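Local coordinates for beta-1,4-mannanase (Cellulomonas fimi, PDB 2BVY), which probably hydrolyses internal beta-1,4-mannosidic linkages of mannan, here as the family 26 glycoside hydrolase module and following immunoglobulin-like domain of a longer modular enzyme, at residues Leu243-Tyr248 with Ser278-Phe283; Tyr215-Gly220 with Asp228-Thr233; Asp263-Ala268 with Lys308-Ala313; Phe34-Thr39 with Met319-Asn324. One frame throughout, in Å; residues are numbered along the deposited sequence.

Contact 1. Residues Leu243-Tyr248 with Ser278-Phe283; sequences LGLDTY and SAFTEF
Thr281 OG1 is held by two bonds: it donates to Asp246 OD1 at 2.6 Å, meeting that oxygen nearly along its C-O bond, and accepts from Leu245 N at 3.0 Å. A chi1 of 47° sets the hydroxyl between its own backbone N and carbonyl carbon, facing strand 242-249. Backbone bonds run on either side of this point, Ala279 N to Leu243 O at 2.9 Å and Thr247 N to Glu282 O at 2.7 Å, but the pairing moves by one residue between Leu243 and Asp246. Strand 242-249 pairs in parallel with two short strands, 277-278 and 282-285, split by the loop that carries Thr281, in the (beta/alpha)8 barrel of clan GH-A; Glu282 is the predicted nucleophile. Tyr248 OH donates to Glu282 OE1 at 2.7 Å, on the anti side and 31° out of the carboxylate plane. Asp246 OD2 and Glu282 OE2 approach to 3.3 Å, and Arg171 forms salt bridges with both. On the other side of the strands, Leu245 CD1 packs on Phe280 CE1 at 3.8 Å.

Contact 2. Residues Tyr215-Gly220 with Asp228-Thr233; sequences YAWGPG and DVYLRT
The six-membered ring of Trp217 drives its outer edge into the face of Tyr230, an edge-to-face pair with centroids 5.0 Å apart and planes at 60°. Trp217 CH2 stands about over the centre of the tyrosine ring, while the neighbouring corner, Trp217 CZ3, reaches Tyr230 CZ at 3.6 Å. Both side chains leave their backbones with CG opposite the backbone N (chi1 168° for Trp217 and 179° for Tyr230), and they run antiparallel alongside one another. The indole tip is received in a hollow whose floor is the tyrosine face and whose rim is made by Tyr230 O and Thr233 CG2, both near the indole plane. Thr233 CG2 comes to 3.3 Å from Trp217 CZ2, a close fit along that edge. Pro219 supplies a second bump: its CG touches Tyr230 CE1 at 3.5 Å, the two side chains set roughly perpendicular, and its CB meets the same threonine methyl, CG2 of Thr233, at 4.0 Å. No hydrogen bond joins the two segments directly; the contact between them is one of van der Waals and aromatic packing. It lies within a beta-alpha-beta unit, where short helix 227-230 links strand 213-217 to strand 242-249. Tyr230 OH bonds to Gly244 O of the latter strand, its ring also packs against helix 254-274, and Tyr197 of helix 190-207 meets Trp217 edge-to-face.

Contact 3. Residues Asp263-Ala268 with Lys308-Ala313; sequences DLRMIA and KADPVA
The Arg265 guanidinium has Val312 over one face and Asp310 at its edge. Val312 CB stands 3.8 Å above the plane, displaced toward the rim, and Val312 CG2 lies 3.7 Å from Arg265 NH2. At the edge, Asp310 OD2 takes a salt-bridging hydrogen bond from Arg265 NH1 at 2.8 Å. The oxygen is only 5° out of the guanidinium plane and uses its syn lone pair, yet the two flat groups are turned 73° apart. Bending at chi3 (-69°) turns the arginine chain so that its head can reach both partners. The other carboxylate oxygen works within its own turn: Asp310 OD1 accepts from Val312 N at 2.7 Å and from Ala313 N at 2.9 Å, the latter from above the carboxylate plane. These bonds fix the carboxylate that Arg265 meets. Closer to the helix, Arg265 CB packs on Val312 CG1 at 3.5 Å, and Leu264 CB touches Ala313 CB at 3.8 Å. Ala268 CB sits 3.3 Å from Val312 O. The double acceptance by Asp310 OD1 defines an Asx turn and Asx motif just after helix 299-309; it shapes the connection to strand 318-321, whose Val312 and Ala313 pack against helix 254-274 in the outer, helical layer of the barrel.

Contact 4. Residues Phe34-Thr39 with Met319-Asn324; sequences FGHQHT and METWAN
Gln37 and Trp322 extend together in the same direction, the amide stacked on the indole with planes 8° apart. Gln37 CG makes a CH-pi contact over the six-membered ring of Trp322, 3.7 Å from its centroid and 5° off the normal. A bend at chi2 (78°) lays the glutamine chain along that face and presents Gln37 NE2 to the syn lone pair of Glu320 OE2, close to the amide plane; the modelled 2.5 Å is unusually short and its exact length doubtful. One water bonds to both Gln37 NE2 and Glu320 OE1. His36, by contrast, is set nearly perpendicular to the amide of Asn324; its NE2 donates to Asn324 OD1 at 3.3 Å from above the carbonyl plane, a bent bond to an oxygen that also accepts from Val332 N. His36 ND1 shares a hydrogen bond with Thr39 OG1 at 2.8 Å. Between these side chains, strands 32-37 and 318-321 pair in parallel. Trp322 also touches Glu282, the predicted nucleophile, so the amide stack and CH-pi contact probably help orient an indole bordering the active site.

All four contacts belong to the family 26 catalytic barrel. Contacts 1, 2 and 4 reach its parallel sheet, whereas contact 3 joins parts of the surrounding helical layer. Along the chain, contact 2 closes before contact 1 opens, contacts 1 and 3 interleave, and contact 4 encloses the others by pairing early strand 32-37 with late strand 318-321, thereby closing the barrel. Contact 1 is central: its centre lies about 10 Å from that of contact 2 and about 12 Å from those of contacts 3 and 4, and it touches all three. Contacts 2 and 4 lie about 21 Å apart between centres. The predicted nucleophile in contact 1 is thus framed by neighbouring strands and, behind them, by helix 254-274.

Contact 1. Residues Leu243-Tyr248 with Ser278-Phe283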
loop_
_atom_site.group_PDB
_atom_site.type_symbol
_atom_site.label_atom_id
_atom_site.label_comp_id
_atom_site.label_asym_id
_atom_site.label_seq_id
_atom_site.Cartn_x
_atom_site.Cartn_y
_atom_site.Cartn_z
ATOM N N LEU A 243 -1.368 -8.430 -1.296
ATOM C CA LEU A 243 -0.331 -8.448 -2.331
ATOM C C LEU A 243 -0.923 -7.792 -3.571
ATOM O O LEU A 243 -1.908 -8.279 -4.122
ATOM C CB LEU A 243 0.089 -9.888 -2.648
ATOM C CG LEU A 243 0.723 -10.646 -1.474
ATOM C CD1 LEU A 243 0.975 -12.095 -1.853
ATOM C CD2 LEU A 243 2.020 -9.967 -1.077
ATOM N N GLY A 244 -0.316 -6.696 -4.014
ATOM C CA GLY A 244 -0.853 -5.988 -5.155
ATOM C C GLY A 244 -0.105 -6.072 -6.468
ATOM O O GLY A 244 0.929 -6.724 -6.579
ATOM N N LEU A 245 -0.648 -5.369 -7.457
ATOM C CA LEU A 245 -0.114 -5.323 -8.807
ATOM C C LEU A 245 -0.681 -4.050 -9.448
ATOM O O LEU A 245 -1.887 -3.809 -9.395
ATOM C CB LEU A 245 -0.586 -6.576 -9.558
ATOM C CG LEU A 245 -0.023 -7.069 -10.896
ATOM C CD1 LEU A 245 -0.598 -6.278 -12.038
ATOM C CD2 LEU A 245 1.491 -7.013 -10.870
ATOM N N ASP A 246 0.196 -3.223 -10.009
ATOM C CA ASP A 246 -0.209 -1.980 -10.666
ATOM C C ASP A 246 0.137 -2.118 -12.148
ATOM O O ASP A 246 1.305 -2.280 -12.510
ATOM C CB ASP A 246 0.542 -0.777 -10.068
ATOM C CG ASP A 246 0.067 -0.420 -8.667
ATOM O OD1 ASP A 246 -0.535 -1.293 -8.003
ATOM O OD2 ASP A 246 0.307 0.733 -8.224
ATOM N N THR A 247 -0.869 -2.047 -13.010
ATOM C CA THR A 247 -0.615 -2.198 -14.433
ATOM C C THR A 247 -1.556 -1.395 -15.328
ATOM O O THR A 247 -2.781 -1.473 -15.202
ATOM C CB THR A 247 -0.693 -3.686 -14.819
ATOM O OG1 THR A 247 0.289 -4.415 -14.071
ATOM C CG2 THR A 247 -0.441 -3.882 -16.305
ATOM N N TYR A 248 -0.959 -0.619 -16.226
ATOM C CA TYR A 248 -1.705 0.190 -17.173
ATOM C C TYR A 248 -1.272 -0.245 -18.563
ATOM O O TYR A 248 -0.159 -0.732 -18.746
ATOM C CB TYR A 248 -1.419 1.685 -16.978
ATOM C CG TYR A 248 -1.955 2.245 -15.679
ATOM C CD1 TYR A 248 -1.281 2.033 -14.473
ATOM C CD2 TYR A 248 -3.154 2.966 -15.650
ATOM C CE1 TYR A 248 -1.786 2.524 -13.271
ATOM C CE2 TYR A 248 -3.671 3.458 -14.453
ATOM C CZ TYR A 248 -2.979 3.233 -13.265
ATOM O OH TYR A 248 -3.475 3.708 -12.074
ATOM N N SER A 278 -4.781 -11.163 -2.342
ATOM C CA SER A 278 -4.123 -10.572 -3.500
ATOM C C SER A 278 -5.160 -9.688 -4.180
ATOM O O SER A 278 -6.366 -9.922 -4.047
ATOM C CB SER A 278 -3.600 -11.643 -4.467
ATOM O OG SER A 278 -4.638 -12.459 -4.966
ATOM N N ALA A 279 -4.697 -8.669 -4.897
ATOM C CA ALA A 279 -5.603 -7.746 -5.566
ATOM C C ALA A 279 -4.914 -6.929 -6.651
ATOM O O ALA A 279 -3.717 -6.644 -6.584
ATOM C CB ALA A 279 -6.235 -6.804 -4.537
ATOM N N PHE A 280 -5.704 -6.547 -7.646
ATOM C CA PHE A 280 -5.243 -5.744 -8.773
ATOM C C PHE A 280 -5.333 -4.293 -8.278
ATOM O O PHE A 280 -6.223 -3.550 -8.689
ATOM C CB PHE A 280 -6.194 -5.972 -9.960
ATOM C CG PHE A 280 -5.606 -5.632 -11.308
ATOM C CD1 PHE A 280 -4.440 -4.880 -11.420
ATOM C CD2 PHE A 280 -6.247 -6.047 -12.470
ATOM C CE1 PHE A 280 -3.928 -4.549 -12.669
ATOM C CE2 PHE A 280 -5.742 -5.721 -13.730
ATOM C CZ PHE A 280 -4.583 -4.973 -13.831
ATOM N N THR A 281 -4.408 -3.909 -7.390
ATOM C CA THR A 281 -4.397 -2.574 -6.787
ATOM C C THR A 281 -4.511 -1.368 -7.722
ATOM O O THR A 281 -5.095 -0.359 -7.350
ATOM C CB THR A 281 -3.167 -2.391 -5.858
ATOM O OG1 THR A 281 -1.977 -2.841 -6.517
ATOM C CG2 THR A 281 -3.358 -3.186 -4.582
ATOM N N GLU A 282 -3.945 -1.455 -8.918
ATOM C CA GLU A 282 -4.048 -0.360 -9.878
ATOM C C GLU A 282 -4.093 -0.901 -11.299
ATOM O O GLU A 282 -3.254 -1.712 -11.699
ATOM C CB GLU A 282 -2.876 0.637 -9.751
ATOM C CG GLU A 282 -3.115 1.773 -8.761
ATOM C CD GLU A 282 -2.097 2.909 -8.890
ATOM O OE1 GLU A 282 -1.816 3.339 -10.031
ATOM O OE2 GLU A 282 -1.587 3.382 -7.851
ATOM N N PHE A 283 -5.092 -0.456 -12.048
ATOM C CA PHE A 283 -5.244 -0.867 -13.427
ATOM C C PHE A 283 -5.931 0.266 -14.173
ATOM O O PHE A 283 -6.656 1.067 -13.578
ATOM C CB PHE A 283 -6.103 -2.129 -13.531
ATOM C CG PHE A 283 -7.584 -1.852 -13.587
ATOM C CD1 PHE A 283 -8.308 -1.614 -12.424
ATOM C CD2 PHE A 283 -8.246 -1.811 -14.809
ATOM C CE1 PHE A 283 -9.675 -1.343 -12.481
ATOM C CE2 PHE A 283 -9.609 -1.540 -14.881
ATOM C CZ PHE A 283 -10.328 -1.307 -13.714
#

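Contact 2. Residues Tyr215-Gly220 with Asp228-Thr233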
loop_
_atom_site.group_PDB
_atom_site.type_symbol
_atom_site.label_atom_id
_atom_site.label_comp_id
_atom_site.label_asym_id
_atom_site.label_seq_id
_atom_site.Cartn_x
_atom_site.Cartn_y
_atom_site.Cartn_z
ATOM N N TYR A 215 -2.490 -3.615 5.554
ATOM C CA TYR A 215 -1.363 -3.163 4.761
ATOM C C TYR A 215 -1.229 -3.823 3.398
ATOM O O TYR A 215 -1.216 -5.043 3.275
ATOM C CB TYR A 215 -0.078 -3.325 5.572
ATOM C CG TYR A 215 -0.085 -2.462 6.813
ATOM C CD1 TYR A 215 -0.674 -2.906 8.000
ATOM C CD2 TYR A 215 0.434 -1.170 6.781
ATOM C CE1 TYR A 215 -0.743 -2.075 9.123
ATOM C CE2 TYR A 215 0.367 -0.335 7.890
ATOM C CZ TYR A 215 -0.218 -0.790 9.056
ATOM O OH TYR A 215 -0.259 0.046 10.151
ATOM N N ALA A 216 -1.143 -2.993 2.366
ATOM C CA ALA A 216 -1.011 -3.489 1.006
ATOM C C ALA A 216 0.363 -3.155 0.465
ATOM O O ALA A 216 0.921 -2.098 0.760
ATOM C CB ALA A 216 -2.087 -2.875 0.105
ATOM N N TRP A 217 0.896 -4.068 -0.333
ATOM C CA TRP A 217 2.202 -3.902 -0.946
ATOM C C TRP A 217 2.113 -4.301 -2.415
ATOM O O TRP A 217 1.769 -5.437 -2.748
ATOM C CB TRP A 217 3.228 -4.773 -0.217
ATOM C CG TRP A 217 4.520 -4.901 -0.939
ATOM C CD1 TRP A 217 5.555 -4.008 -0.952
ATOM C CD2 TRP A 217 4.916 -5.990 -1.776
ATOM N NE1 TRP A 217 6.574 -4.479 -1.747
ATOM C CE2 TRP A 217 6.206 -5.695 -2.265
ATOM C CE3 TRP A 217 4.302 -7.189 -2.162
ATOM C CZ2 TRP A 217 6.897 -6.555 -3.121
ATOM C CZ3 TRP A 217 4.987 -8.047 -3.014
ATOM C CH2 TRP A 217 6.274 -7.724 -3.483
ATOM N N GLY A 218 2.405 -3.349 -3.292
ATOM C CA GLY A 218 2.355 -3.611 -4.718
ATOM C C GLY A 218 3.558 -2.957 -5.362
ATOM O O GLY A 218 3.540 -1.757 -5.611
ATOM N N PRO A 219 4.615 -3.730 -5.660
ATOM C CA PRO A 219 5.854 -3.251 -6.275
ATOM C C PRO A 219 5.723 -2.724 -7.700
ATOM O O PRO A 219 6.626 -2.057 -8.192
ATOM C CB PRO A 219 6.750 -4.475 -6.204
ATOM C CG PRO A 219 5.766 -5.583 -6.489
ATOM C CD PRO A 219 4.625 -5.203 -5.566
ATOM N N GLY A 220 4.619 -3.032 -8.373
ATOM C CA GLY A 220 4.454 -2.552 -9.735
ATOM C C GLY A 220 3.750 -3.547 -10.634
ATOM O O GLY A 220 2.798 -4.213 -10.211
ATOM N N ASP A 228 10.317 -14.606 -8.484
ATOM C CA ASP A 228 11.587 -14.105 -7.973
ATOM C C ASP A 228 11.767 -12.601 -8.115
ATOM O O ASP A 228 12.258 -11.945 -7.198
ATOM C CB ASP A 228 12.742 -14.850 -8.644
ATOM C CG ASP A 228 12.643 -16.348 -8.452
ATOM O OD1 ASP A 228 12.558 -16.799 -7.289
ATOM O OD2 ASP A 228 12.644 -17.078 -9.463
ATOM N N VAL A 229 11.375 -12.047 -9.254
ATOM C CA VAL A 229 11.498 -10.610 -9.452
ATOM C C VAL A 229 10.436 -9.878 -8.624
ATOM O O VAL A 229 10.712 -8.852 -7.996
ATOM C CB VAL A 229 11.315 -10.228 -10.932
ATOM C CG1 VAL A 229 11.535 -8.730 -11.102
ATOM C CG2 VAL A 229 12.293 -11.021 -11.808
ATOM N N TYR A 230 9.227 -10.430 -8.620
ATOM C CA TYR A 230 8.114 -9.844 -7.887
ATOM C C TYR A 230 8.397 -9.710 -6.398
ATOM O O TYR A 230 8.109 -8.679 -5.799
ATOM C CB TYR A 230 6.847 -10.690 -8.087
ATOM C CG TYR A 230 5.629 -10.176 -7.342
ATOM C CD1 TYR A 230 5.012 -8.983 -7.716
ATOM C CD2 TYR A 230 5.093 -10.885 -6.264
ATOM C CE1 TYR A 230 3.889 -8.508 -7.040
ATOM C CE2 TYR A 230 3.971 -10.420 -5.575
ATOM C CZ TYR A 230 3.374 -9.229 -5.972
ATOM O OH TYR A 230 2.269 -8.763 -5.306
ATOM N N LEU A 231 8.961 -10.755 -5.803
ATOM C CA LEU A 231 9.243 -10.754 -4.371
ATOM C C LEU A 231 10.602 -10.214 -3.934
ATOM O O LEU A 231 10.908 -10.228 -2.736
ATOM C CB LEU A 231 9.076 -12.171 -3.806
ATOM C CG LEU A 231 7.676 -12.771 -3.939
ATOM C CD1 LEU A 231 7.693 -14.226 -3.451
ATOM C CD2 LEU A 231 6.675 -11.928 -3.138
ATOM N N ARG A 232 11.415 -9.739 -4.873
ATOM C CA ARG A 232 12.736 -9.221 -4.512
ATOM C C ARG A 232 12.666 -8.085 -3.499
ATOM O O ARG A 232 13.566 -7.897 -2.681
ATOM C CB ARG A 232 13.482 -8.737 -5.758
ATOM C CG ARG A 232 14.701 -7.869 -5.463
ATOM C CD ARG A 232 15.665 -7.894 -6.624
ATOM N NE ARG A 232 14.964 -7.748 -7.896
ATOM C CZ ARG A 232 15.521 -7.946 -9.088
ATOM N NH1 ARG A 232 16.795 -8.300 -9.174
ATOM N NH2 ARG A 232 14.807 -7.794 -10.195
ATOM N N THR A 233 11.566 -7.351 -3.541
ATOM C CA THR A 233 11.367 -6.209 -2.672
ATOM C C THR A 233 10.344 -6.479 -1.555
ATOM O O THR A 233 10.079 -5.627 -0.714
ATOM C CB THR A 233 10.940 -5.023 -3.567
ATOM O OG1 THR A 233 11.840 -3.931 -3.373
ATOM C CG2 THR A 233 9.513 -4.625 -3.307
#

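Contact 3. Residues Asp263-Ala268 with Lys308-Ala313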
loop_
_atom_site.group_PDB
_atom_site.type_symbol
_atom_site.label_atom_id
_atom_site.label_comp_id
_atom_site.label_asym_id
_atom_site.label_seq_id
_atom_site.Cartn_x
_atom_site.Cartn_y
_atom_site.Cartn_z
ATOM N N ASP A 263 0.801 -12.451 -14.497
ATOM C CA ASP A 263 1.067 -11.689 -13.279
ATOM C C ASP A 263 -0.059 -11.835 -12.254
ATOM O O ASP A 263 0.194 -12.005 -11.061
ATOM C CB ASP A 263 1.245 -10.207 -13.619
ATOM C CG ASP A 263 2.699 -9.808 -13.759
ATOM O OD1 ASP A 263 3.580 -10.697 -13.737
ATOM O OD2 ASP A 263 2.965 -8.594 -13.893
ATOM N N LEU A 264 -1.301 -11.761 -12.721
ATOM C CA LEU A 264 -2.442 -11.877 -11.820
ATOM C C LEU A 264 -2.546 -13.253 -11.166
ATOM O O LEU A 264 -2.942 -13.355 -10.004
ATOM C CB LEU A 264 -3.747 -11.532 -12.550
ATOM C CG LEU A 264 -3.999 -10.048 -12.856
ATOM C CD1 LEU A 264 -5.277 -9.907 -13.669
ATOM C CD2 LEU A 264 -4.114 -9.249 -11.561
ATOM N N ARG A 265 -2.205 -14.319 -11.884
ATOM C CA ARG A 265 -2.284 -15.623 -11.236
ATOM C C ARG A 265 -1.093 -15.833 -10.309
ATOM O O ARG A 265 -1.222 -16.504 -9.286
ATOM C CB ARG A 265 -2.418 -16.771 -12.247
ATOM C CG ARG A 265 -1.455 -16.803 -13.403
ATOM C CD ARG A 265 -1.873 -17.929 -14.365
ATOM N NE ARG A 265 -1.666 -19.255 -13.779
ATOM C CZ ARG A 265 -2.540 -20.260 -13.846
ATOM N NH1 ARG A 265 -3.700 -20.103 -14.475
ATOM N NH2 ARG A 265 -2.250 -21.431 -13.283
ATOM N N MET A 266 0.048 -15.230 -10.649
ATOM C CA MET A 266 1.248 -15.329 -9.817
ATOM C C MET A 266 0.941 -14.812 -8.410
ATOM O O MET A 266 1.201 -15.503 -7.416
ATOM C CB MET A 266 2.397 -14.500 -10.417
ATOM C CG MET A 266 3.563 -14.233 -9.455
ATOM S SD MET A 266 4.799 -13.033 -10.084
ATOM C CE MET A 266 3.846 -11.498 -10.058
ATOM N N ILE A 267 0.380 -13.604 -8.322
ATOM C CA ILE A 267 0.075 -13.031 -7.016
ATOM C C ILE A 267 -1.036 -13.780 -6.299
ATOM O O ILE A 267 -1.068 -13.818 -5.071
ATOM C CB ILE A 267 -0.293 -11.514 -7.101
ATOM C CG1 ILE A 267 -1.605 -11.311 -7.863
ATOM C CG2 ILE A 267 0.849 -10.740 -7.772
ATOM C CD1 ILE A 267 -2.105 -9.871 -7.833
ATOM N N ALA A 268 -1.948 -14.378 -7.056
ATOM C CA ALA A 268 -3.037 -15.137 -6.451
ATOM C C ALA A 268 -2.445 -16.386 -5.797
ATOM O O ALA A 268 -2.836 -16.767 -4.691
ATOM C CB ALA A 268 -4.067 -15.527 -7.511
ATOM N N LYS A 308 -11.528 -13.305 -15.754
ATOM C CA LYS A 308 -12.440 -14.349 -15.310
ATOM C C LYS A 308 -12.381 -15.642 -16.130
ATOM O O LYS A 308 -12.966 -16.648 -15.740
ATOM C CB LYS A 308 -13.878 -13.812 -15.222
ATOM C CG LYS A 308 -14.419 -13.143 -16.459
ATOM C CD LYS A 308 -15.842 -12.648 -16.204
ATOM C CE LYS A 308 -16.500 -12.171 -17.487
ATOM N NZ LYS A 308 -17.978 -12.130 -17.339
ATOM N N ALA A 309 -11.660 -15.622 -17.247
ATOM C CA ALA A 309 -11.519 -16.816 -18.075
ATOM C C ALA A 309 -10.489 -17.744 -17.432
ATOM O O ALA A 309 -10.480 -18.949 -17.675
ATOM C CB ALA A 309 -11.075 -16.438 -19.483
ATOM N N ASP A 310 -9.619 -17.169 -16.608
ATOM C CA ASP A 310 -8.585 -17.939 -15.927
ATOM C C ASP A 310 -9.014 -18.141 -14.480
ATOM O O ASP A 310 -9.249 -17.174 -13.752
ATOM C CB ASP A 310 -7.248 -17.192 -15.980
ATOM C CG ASP A 310 -6.108 -17.994 -15.383
ATOM O OD1 ASP A 310 -6.177 -18.327 -14.182
ATOM O OD2 ASP A 310 -5.141 -18.289 -16.116
ATOM N N PRO A 311 -9.119 -19.408 -14.042
ATOM C CA PRO A 311 -9.529 -19.734 -12.674
ATOM C C PRO A 311 -8.605 -19.237 -11.561
ATOM O O PRO A 311 -9.053 -19.037 -10.434
ATOM C CB PRO A 311 -9.644 -21.258 -12.705
ATOM C CG PRO A 311 -8.601 -21.642 -13.706
ATOM C CD PRO A 311 -8.814 -20.634 -14.802
ATOM N N VAL A 312 -7.328 -19.034 -11.864
ATOM C CA VAL A 312 -6.403 -18.559 -10.840
ATOM C C VAL A 312 -6.275 -17.035 -10.836
ATOM O O VAL A 312 -6.317 -16.414 -9.779
ATOM C CB VAL A 312 -5.000 -19.198 -11.007
ATOM C CG1 VAL A 312 -4.078 -18.727 -9.891
ATOM C CG2 VAL A 312 -5.117 -20.723 -10.976
ATOM N N ALA A 313 -6.138 -16.434 -12.014
ATOM C CA ALA A 313 -6.017 -14.982 -12.117
ATOM C C ALA A 313 -7.266 -14.269 -11.601
ATOM O O ALA A 313 -7.204 -13.102 -11.201
ATOM C CB ALA A 313 -5.754 -14.583 -13.556
#

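Contact 4. Residues Phe34-Thr39 with Met319-Asn324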
loop_
_atom_site.group_PDB
_atom_site.type_symbol
_atom_site.label_atom_id
_atom_site.label_comp_id
_atom_site.label_asym_id
_atom_site.label_seq_id
_atom_site.Cartn_x
_atom_site.Cartn_y
_atom_site.Cartn_z
ATOM N N PHE A 34 -14.836 -3.336 -7.749
ATOM C CA PHE A 34 -14.310 -2.279 -8.593
ATOM C C PHE A 34 -14.008 -1.082 -7.697
ATOM O O PHE A 34 -14.808 -0.734 -6.829
ATOM C CB PHE A 34 -15.316 -1.852 -9.654
ATOM C CG PHE A 34 -14.896 -0.618 -10.392
ATOM C CD1 PHE A 34 -13.817 -0.657 -11.272
ATOM C CD2 PHE A 34 -15.526 0.595 -10.156
ATOM C CE1 PHE A 34 -13.367 0.502 -11.904
ATOM C CE2 PHE A 34 -15.085 1.758 -10.780
ATOM C CZ PHE A 34 -13.999 1.707 -11.657
ATOM N N GLY A 35 -12.858 -0.454 -7.908
ATOM C CA GLY A 35 -12.489 0.693 -7.099
ATOM C C GLY A 35 -12.105 1.863 -7.966
ATOM O O GLY A 35 -11.669 1.682 -9.096
ATOM N N HIS A 36 -12.262 3.070 -7.436
ATOM C CA HIS A 36 -11.945 4.282 -8.182
ATOM C C HIS A 36 -11.335 5.316 -7.241
ATOM O O HIS A 36 -11.865 5.568 -6.161
ATOM C CB HIS A 36 -13.221 4.854 -8.814
ATOM C CG HIS A 36 -12.984 6.050 -9.684
ATOM N ND1 HIS A 36 -13.875 7.098 -9.764
ATOM C CD2 HIS A 36 -11.976 6.347 -10.542
ATOM C CE1 HIS A 36 -13.426 7.989 -10.634
ATOM N NE2 HIS A 36 -12.276 7.556 -11.121
ATOM N N GLN A 37 -10.223 5.912 -7.659
ATOM C CA GLN A 37 -9.524 6.923 -6.864
ATOM C C GLN A 37 -10.270 8.266 -6.860
ATOM O O GLN A 37 -10.743 8.724 -7.904
ATOM C CB GLN A 37 -8.116 7.125 -7.432
ATOM C CG GLN A 37 -7.236 8.082 -6.641
ATOM C CD GLN A 37 -6.656 7.455 -5.389
ATOM O OE1 GLN A 37 -5.937 8.110 -4.626
ATOM N NE2 GLN A 37 -6.954 6.185 -5.169
ATOM N N HIS A 38 -10.372 8.892 -5.686
ATOM C CA HIS A 38 -11.034 10.193 -5.558
ATOM C C HIS A 38 -12.406 10.185 -6.227
ATOM O O HIS A 38 -12.826 11.185 -6.824
ATOM C CB HIS A 38 -10.178 11.270 -6.224
ATOM C CG HIS A 38 -8.965 11.658 -5.440
ATOM N ND1 HIS A 38 -9.041 12.296 -4.222
ATOM C CD2 HIS A 38 -7.647 11.529 -5.717
ATOM C CE1 HIS A 38 -7.821 12.545 -3.780
ATOM N NE2 HIS A 38 -6.956 12.090 -4.669
ATOM N N THR A 39 -13.108 9.067 -6.117
ATOM C CA THR A 39 -14.396 8.935 -6.776
ATOM C C THR A 39 -15.431 9.998 -6.378
ATOM O O THR A 39 -16.265 10.388 -7.201
ATOM C CB THR A 39 -14.950 7.481 -6.594
ATOM O OG1 THR A 39 -15.813 7.162 -7.693
ATOM C CG2 THR A 39 -15.702 7.326 -5.282
ATOM N N MET A 319 -10.016 -4.333 -7.999
ATOM C CA MET A 319 -9.256 -3.662 -9.038
ATOM C C MET A 319 -9.713 -2.212 -9.044
ATOM O O MET A 319 -10.893 -1.922 -9.243
ATOM C CB MET A 319 -9.464 -4.337 -10.411
ATOM C CG MET A 319 -10.886 -4.342 -10.953
ATOM S SD MET A 319 -11.125 -5.569 -12.285
ATOM C CE MET A 319 -10.063 -4.921 -13.568
ATOM N N GLU A 320 -8.766 -1.311 -8.792
ATOM C CA GLU A 320 -9.027 0.124 -8.726
ATOM C C GLU A 320 -8.394 0.859 -9.899
ATOM O O GLU A 320 -7.225 0.625 -10.221
ATOM C CB GLU A 320 -8.442 0.704 -7.425
ATOM C CG GLU A 320 -8.930 2.127 -7.082
ATOM C CD GLU A 320 -7.920 2.954 -6.270
ATOM O OE1 GLU A 320 -7.121 2.386 -5.494
ATOM O OE2 GLU A 320 -7.935 4.191 -6.404
ATOM N N THR A 321 -9.151 1.740 -10.546
ATOM C CA THR A 321 -8.569 2.505 -11.635
ATOM C C THR A 321 -8.368 3.922 -11.096
ATOM O O THR A 321 -8.899 4.257 -10.034
ATOM C CB THR A 321 -9.444 2.479 -12.914
ATOM O OG1 THR A 321 -8.644 2.898 -14.024
ATOM C CG2 THR A 321 -10.657 3.386 -12.782
ATOM N N TRP A 322 -7.612 4.755 -11.807
ATOM C CA TRP A 322 -7.315 6.082 -11.289
ATOM C C TRP A 322 -8.356 7.197 -11.378
ATOM O O TRP A 322 -9.423 7.049 -11.978
ATOM C CB TRP A 322 -5.977 6.566 -11.845
ATOM C CG TRP A 322 -5.171 7.275 -10.795
ATOM C CD1 TRP A 322 -4.686 8.553 -10.849
ATOM C CD2 TRP A 322 -4.788 6.752 -9.516
ATOM N NE1 TRP A 322 -4.026 8.857 -9.679
ATOM C CE2 TRP A 322 -4.072 7.768 -8.846
ATOM C CE3 TRP A 322 -4.976 5.521 -8.872
ATOM C CZ2 TRP A 322 -3.544 7.590 -7.559
ATOM C CZ3 TRP A 322 -4.451 5.345 -7.592
ATOM C CH2 TRP A 322 -3.743 6.373 -6.952
ATOM N N ALA A 323 -8.015 8.321 -10.759
ATOM C CA ALA A 323 -8.899 9.481 -10.654
ATOM C C ALA A 323 -9.341 10.195 -11.921
ATOM O O ALA A 323 -8.671 10.163 -12.961
ATOM C CB ALA A 323 -8.284 10.500 -9.689
ATOM N N ASN A 324 -10.489 10.854 -11.799
ATOM C CA ASN A 324 -11.078 11.625 -12.881
ATOM C C ASN A 324 -10.783 13.112 -12.623
ATOM O O ASN A 324 -11.679 13.905 -12.304
ATOM C CB ASN A 324 -12.589 11.360 -12.940
ATOM C CG ASN A 324 -12.939 10.161 -13.810
ATOM O OD1 ASN A 324 -12.149 9.219 -13.947
ATOM N ND2 ASN A 324 -14.133 10.184 -14.399
HETATM O O HOH W 1 -12.112 10.643 -9.435
HETATM O O HOH W 2 -5.467 4.399 -3.633
#